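Local coordinates for protein C-domain type II peptide synthetase (Streptomyces globisporus, PDB 4ZNM) that belongs to the condensation-domain family of peptide synthetase components, as a type II member whose two-lobed fold combines mixed beta sheets with packed helices, at residues G50-T55 with L151-H156; E61-A66 with D171-Y176. All coordinates share one frame; numbering follows the deposited sequence.

Interaction 1 (G50-T55 with L151-H156); sequences GAWRLT and LVLIAH
Trp-52 and Leu-153 meet on one face of the sheet because both first torsions set CG beside the backbone N, opposite the carbonyl carbon (chi1 -72° and -53°). From there the two side chains cross at about a right angle, and CZ3 of the indole lies 3.8 Å from CD1 of Leu-153. Their backbones are adjacent antiparallel strands, 47-55 and 148-156, in the mixed sheet of the N-terminal lobe of a condensation domain; strand 388-392 borders 47-55 across its other edge. Two hydrogen-bonded pairs, Gly-50 with Leu-153 and Trp-52 with Leu-151, stand either side of the non-hydrogen-bonded pair Ala-51 with Val-152. Within the pair nearer Leu-54, Leu-151 N reaches Trp-52 O at 2.8 Å, an almost straight bond (168° at the hydrogen) in the carbonyl plane. In the other pair, Gly-50 N and Leu-153 O are 2.9 Å apart. Glycine suits position 50: having no CB, it lets Trp-52 CH2 come to 4.3 Å from Gly-50 CA on the face that the indole occupies. Branched and aromatic residues fill that face, where helix 162-180 packs with Met-165 and Leu-172. The small Ala-51 and beta-branched Val-152 share the opposite face, with CB and CG2 4.3 Å apart, and helix 110-125 lies over Val-152. Further along, Leu-54 lays CD1 against Leu-151 CB. Strand 148-156 ends at His-156, the first histidine of the HHxxxD signature of this family, and both its ring nitrogens are engaged, by Thr-158 and by the carbonyl of Gly-43. Leu-151 O accepts the N-H of Trp-52 and also meets that residue's ring at its edge, in plane, with CE3 3.7 Å away.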
loop_
_atom_site.group_PDB
_atom_site.type_symbol
_atom_site.label_atom_id
_atom_site.label_comp_id
_atom_site.label_asym_id
_atom_site.label_seq_id
_atom_site.Cartn_x
_atom_site.Cartn_y
_atom_site.Cartn_z
ATOM N N GLY A 50 9.817 -3.234 -2.909
ATOM C CA GLY A 50 10.505 -2.166 -2.210
ATOM C C GLY A 50 11.988 -2.253 -2.519
ATOM O O GLY A 50 12.510 -3.316 -2.922
ATOM N N ALA A 51 12.647 -1.121 -2.361
ATOM C CA ALA A 51 14.081 -1.025 -2.627
ATOM C C ALA A 51 14.776 -0.262 -1.525
ATOM O O ALA A 51 14.245 0.744 -1.024
ATOM C CB ALA A 51 14.323 -0.342 -3.948
ATOM N N TRP A 52 15.973 -0.741 -1.189
ATOM C CA TRP A 52 16.827 -0.151 -0.167
ATOM C C TRP A 52 18.211 0.101 -0.742
ATOM O O TRP A 52 18.781 -0.793 -1.397
ATOM C CB TRP A 52 16.931 -1.091 1.016
ATOM C CG TRP A 52 15.710 -1.180 1.830
ATOM C CD1 TRP A 52 15.454 -0.502 2.974
ATOM C CD2 TRP A 52 14.568 -1.987 1.574
ATOM N NE1 TRP A 52 14.232 -0.841 3.454
ATOM C CE2 TRP A 52 13.658 -1.747 2.609
ATOM C CE3 TRP A 52 14.225 -2.878 0.565
ATOM C CZ2 TRP A 52 12.419 -2.375 2.676
ATOM C CZ3 TRP A 52 13.004 -3.507 0.621
ATOM C CH2 TRP A 52 12.108 -3.259 1.678
ATOM N N ARG A 53 18.759 1.280 -0.491
ATOM C CA ARG A 53 20.152 1.580 -0.840
ATOM C C ARG A 53 21.047 1.046 0.272
ATOM O O ARG A 53 20.846 1.414 1.453
ATOM C CB ARG A 53 20.327 3.102 -1.018
ATOM C CG ARG A 53 21.656 3.559 -1.584
ATOM C CD ARG A 53 21.792 3.295 -3.077
ATOM N NE ARG A 53 23.038 3.843 -3.547
ATOM C CZ ARG A 53 23.195 5.047 -4.074
ATOM N NH1 ARG A 53 24.411 5.447 -4.397
ATOM N NH2 ARG A 53 22.159 5.852 -4.276
ATOM N N LEU A 54 22.011 0.190 -0.087
ATOM C CA LEU A 54 22.938 -0.436 0.895
ATOM C C LEU A 54 24.354 0.107 0.786
ATOM O O LEU A 54 24.915 0.117 -0.293
ATOM C CB LEU A 54 23.005 -1.956 0.716
ATOM C CG LEU A 54 21.683 -2.724 0.708
ATOM C CD1 LEU A 54 21.955 -4.245 0.525
ATOM C CD2 LEU A 54 20.939 -2.477 1.965
ATOM N N THR A 55 24.909 0.566 1.904
ATOM C CA THR A 55 26.270 1.078 1.980
ATOM C C THR A 55 27.090 0.137 2.849
ATOM O O THR A 55 26.728 -0.100 4.002
ATOM C CB THR A 55 26.311 2.512 2.577
ATOM O OG1 THR A 55 25.398 3.346 1.838
ATOM C CG2 THR A 55 27.729 3.099 2.539
ATOM N N LEU A 151 19.117 -3.090 -3.044
ATOM C CA LEU A 151 18.462 -4.357 -2.802
ATOM C C LEU A 151 16.969 -4.202 -3.085
ATOM O O LEU A 151 16.317 -3.353 -2.456
ATOM C CB LEU A 151 18.666 -4.798 -1.362
ATOM C CG LEU A 151 17.940 -6.112 -1.025
ATOM C CD1 LEU A 151 18.378 -7.296 -1.910
ATOM C CD2 LEU A 151 18.079 -6.429 0.442
ATOM N N VAL A 152 16.444 -4.995 -4.015
ATOM C CA VAL A 152 15.008 -4.984 -4.320
ATOM C C VAL A 152 14.338 -6.245 -3.806
ATOM O O VAL A 152 14.733 -7.353 -4.130
ATOM C CB VAL A 152 14.717 -4.866 -5.818
ATOM C CG1 VAL A 152 13.200 -4.814 -6.082
ATOM C CG2 VAL A 152 15.415 -3.639 -6.404
ATOM N N LEU A 153 13.316 -6.055 -2.988
ATOM C CA LEU A 153 12.478 -7.156 -2.579
ATOM C C LEU A 153 11.094 -7.098 -3.228
ATOM O O LEU A 153 10.489 -6.023 -3.420
ATOM C CB LEU A 153 12.340 -7.160 -1.066
ATOM C CG LEU A 153 13.650 -7.145 -0.274
ATOM C CD1 LEU A 153 13.309 -7.218 1.235
ATOM C CD2 LEU A 153 14.562 -8.296 -0.713
ATOM N N ILE A 154 10.585 -8.273 -3.540
ATOM C CA ILE A 154 9.240 -8.401 -4.057
ATOM C C ILE A 154 8.542 -9.539 -3.354
ATOM O O ILE A 154 9.107 -10.601 -3.140
ATOM C CB ILE A 154 9.250 -8.607 -5.557
ATOM C CG1 ILE A 154 7.817 -8.718 -6.068
ATOM C CG2 ILE A 154 10.084 -9.800 -5.910
ATOM C CD1 ILE A 154 7.741 -8.727 -7.578
ATOM N N ALA A 155 7.301 -9.279 -2.976
ATOM C CA ALA A 155 6.516 -10.235 -2.225
ATOM C C ALA A 155 5.083 -10.178 -2.694
ATOM O O ALA A 155 4.583 -9.116 -3.080
ATOM C CB ALA A 155 6.586 -9.916 -0.747
ATOM N N HIS A 156 4.406 -11.313 -2.628
ATOM C CA HIS A 156 3.020 -11.330 -3.007
ATOM C C HIS A 156 2.221 -10.534 -1.987
ATOM O O HIS A 156 2.428 -10.628 -0.776
ATOM C CB HIS A 156 2.482 -12.748 -3.136
ATOM C CG HIS A 156 1.300 -12.814 -4.043
ATOM N ND1 HIS A 156 0.010 -12.575 -3.612
ATOM C CD2 HIS A 156 1.223 -13.002 -5.381
ATOM C CE1 HIS A 156 -0.814 -12.643 -4.649
ATOM N NE2 HIS A 156 -0.099 -12.903 -5.732
#

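Interaction 2 (E61-A66 with D171-Y176); sequences ETLREA and DLLNLY
An apolar helix-helix contact joins helices 60-73 and 162-180 in the N-terminal lobe; no hydrogen bond crosses between the two segments. Their short axes approach to 8.7 Å with 125° between their directions, a steep crossing with only a partly antiparallel sense. Ala-66 makes the close approach possible: its methyl is small enough for the CA atoms of Ala-66 and Tyr-176 to come within 5.1 Å, and its CB touches Leu-172 CD1 at 3.7 Å as well as Tyr-176 CB. The tyrosine has CG anti to its backbone N (chi1 168°), which carries the ring across to the first turn of the other helix. There the ring edge, not a face, meets the peptide between Thr-62 and Leu-63, with CD1 3.5 Å from Leu-63 N and both Leu-63 N and Thr-62 C in the ring plane. This is a layer of the alpha/beta lobe of a condensation domain, in which helix 162-180 also packs on the sheet through Leu-173, against Tyr-390. A tyrosine fits such a place because its ring is apolar while its end is not: OH hydrogen-bonds to Asp-59 N. Thr-62 is similarly divided, turning OG1 to Asp-59 OD2 while its CB rests 3.9 Å from Tyr-176 CE1, the side chains crossing at about a right angle. Leu-63, again extended from its backbone N (chi1 -176°), uses the CD1 branch alone to reach Leu-172 CG and Leu-173 CD2, each at 4.2 Å. On the second helix Asp-171 pairs instead with Arg-73 and His-74, near the far end of helix 60-73.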
loop_
_atom_site.group_PDB
_atom_site.type_symbol
_atom_site.label_atom_id
_atom_site.label_comp_id
_atom_site.label_asym_id
_atom_site.label_seq_id
_atom_site.Cartn_x
_atom_site.Cartn_y
_atom_site.Cartn_z
ATOM N N GLU A 61 26.664 -14.704 -0.592
ATOM C CA GLU A 61 26.248 -16.032 -0.153
ATOM C C GLU A 61 25.573 -15.979 1.209
ATOM O O GLU A 61 24.628 -16.715 1.466
ATOM C CB GLU A 61 27.454 -16.976 -0.097
ATOM C CG GLU A 61 27.132 -18.348 0.466
ATOM C CD GLU A 61 28.327 -19.283 0.432
ATOM O OE1 GLU A 61 28.282 -20.323 1.123
ATOM O OE2 GLU A 61 29.308 -18.974 -0.280
ATOM N N THR A 62 26.067 -15.115 2.093
ATOM C CA THR A 62 25.489 -14.999 3.426
ATOM C C THR A 62 24.166 -14.254 3.358
ATOM O O THR A 62 23.254 -14.561 4.099
ATOM C CB THR A 62 26.461 -14.293 4.396
ATOM O OG1 THR A 62 27.683 -15.017 4.423
ATOM C CG2 THR A 62 25.907 -14.252 5.854
ATOM N N LEU A 63 24.050 -13.297 2.446
ATOM C CA LEU A 63 22.799 -12.577 2.284
ATOM C C LEU A 63 21.721 -13.529 1.774
ATOM O O LEU A 63 20.569 -13.440 2.202
ATOM C CB LEU A 63 22.950 -11.379 1.340
ATOM C CG LEU A 63 21.695 -10.538 1.200
ATOM C CD1 LEU A 63 21.374 -9.797 2.496
ATOM C CD2 LEU A 63 21.857 -9.525 0.083
ATOM N N ARG A 64 22.103 -14.466 0.910
ATOM C CA ARG A 64 21.164 -15.436 0.379
ATOM C C ARG A 64 20.677 -16.356 1.489
ATOM O O ARG A 64 19.477 -16.644 1.607
ATOM C CB ARG A 64 21.800 -16.228 -0.733
ATOM C CG ARG A 64 20.920 -17.298 -1.288
ATOM C CD ARG A 64 21.541 -17.863 -2.561
ATOM N NE ARG A 64 22.689 -18.678 -2.277
ATOM C CZ ARG A 64 23.957 -18.371 -2.582
ATOM N NH1 ARG A 64 24.928 -19.201 -2.247
ATOM N NH2 ARG A 64 24.273 -17.240 -3.190
ATOM N N GLU A 65 21.602 -16.821 2.303
ATOM C CA GLU A 65 21.238 -17.631 3.467
ATOM C C GLU A 65 20.287 -16.877 4.391
ATOM O O GLU A 65 19.325 -17.454 4.885
ATOM C CB GLU A 65 22.478 -18.049 4.250
ATOM C CG GLU A 65 23.342 -19.114 3.598
ATOM C CD GLU A 65 24.707 -19.290 4.296
ATOM O OE1 GLU A 65 25.131 -18.388 5.061
ATOM O OE2 GLU A 65 25.352 -20.335 4.069
ATOM N N ALA A 66 20.551 -15.596 4.623
ATOM C CA ALA A 66 19.692 -14.789 5.470
ATOM C C ALA A 66 18.279 -14.708 4.903
ATOM O O ALA A 66 17.308 -14.670 5.638
ATOM C CB ALA A 66 20.289 -13.389 5.642
ATOM N N ASP A 171 14.503 -7.528 9.517
ATOM C CA ASP A 171 14.841 -8.872 9.932
ATOM C C ASP A 171 15.978 -9.427 9.070
ATOM O O ASP A 171 16.894 -10.054 9.582
ATOM C CB ASP A 171 13.619 -9.762 9.826
ATOM C CG ASP A 171 12.568 -9.484 10.922
ATOM O OD1 ASP A 171 12.744 -8.541 11.743
ATOM O OD2 ASP A 171 11.565 -10.235 10.946
ATOM N N LEU A 172 15.878 -9.226 7.762
ATOM C CA LEU A 172 16.856 -9.775 6.816
ATOM C C LEU A 172 18.255 -9.280 7.102
ATOM O O LEU A 172 19.194 -10.063 7.184
ATOM C CB LEU A 172 16.492 -9.406 5.389
ATOM C CG LEU A 172 17.548 -9.726 4.336
ATOM C CD1 LEU A 172 17.651 -11.235 4.216
ATOM C CD2 LEU A 172 17.208 -9.076 3.020
ATOM N N LEU A 173 18.391 -7.963 7.236
ATOM C CA LEU A 173 19.708 -7.379 7.441
ATOM C C LEU A 173 20.251 -7.657 8.844
ATOM O O LEU A 173 21.468 -7.757 9.033
ATOM C CB LEU A 173 19.647 -5.883 7.125
ATOM C CG LEU A 173 19.281 -5.702 5.618
ATOM C CD1 LEU A 173 19.294 -4.253 5.272
ATOM C CD2 LEU A 173 20.252 -6.407 4.689
ATOM N N ASN A 174 19.363 -7.845 9.809
ATOM C CA ASN A 174 19.778 -8.267 11.158
ATOM C C ASN A 174 20.287 -9.711 11.146
ATOM O O ASN A 174 21.345 -10.007 11.678
ATOM C CB ASN A 174 18.603 -8.122 12.119
ATOM C CG ASN A 174 18.899 -8.641 13.510
ATOM O OD1 ASN A 174 19.005 -9.847 13.737
ATOM N ND2 ASN A 174 18.988 -7.725 14.460
ATOM N N LEU A 175 19.526 -10.615 10.525
ATOM C CA LEU A 175 19.937 -12.019 10.461
ATOM C C LEU A 175 21.259 -12.157 9.654
ATOM O O LEU A 175 22.112 -12.983 9.975
ATOM C CB LEU A 175 18.826 -12.873 9.832
ATOM C CG LEU A 175 17.568 -12.949 10.721
ATOM C CD1 LEU A 175 16.436 -13.542 9.962
ATOM C CD2 LEU A 175 17.816 -13.752 12.041
ATOM N N TYR A 176 21.401 -11.357 8.603
ATOM C CA TYR A 176 22.640 -11.306 7.821
ATOM C C TYR A 176 23.815 -10.874 8.715
ATOM O O TYR A 176 24.838 -11.550 8.793
ATOM C CB TYR A 176 22.479 -10.333 6.620
ATOM C CG TYR A 176 23.787 -9.999 5.942
ATOM C CD1 TYR A 176 24.289 -10.826 4.951
ATOM C CD2 TYR A 176 24.511 -8.867 6.277
ATOM C CE1 TYR A 176 25.467 -10.553 4.328
ATOM C CE2 TYR A 176 25.719 -8.578 5.658
ATOM C CZ TYR A 176 26.191 -9.431 4.687
ATOM O OH TYR A 176 27.366 -9.172 4.055
#

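Interactions 1 and 2 have centres 13 Å apart and are two adjoining layers of one lobe, the sheet and the helices. Along the chain their segments alternate: strand 50-55, helix 61-66, strand 151-156, helix 171-176. Each strand is thus followed by its own helix, and the two strand-helix units pair strand with strand and helix with helix. The layers touch directly, Leu-151 CD2 with Leu-172 CD2 at 3.8 Å and Leu-54 CD2 with Leu-173 CD1 at 4.1 Å. Parts of the sequence about a hundred residues apart are thereby brought together in the apolar interior between sheet and helices of this lobe.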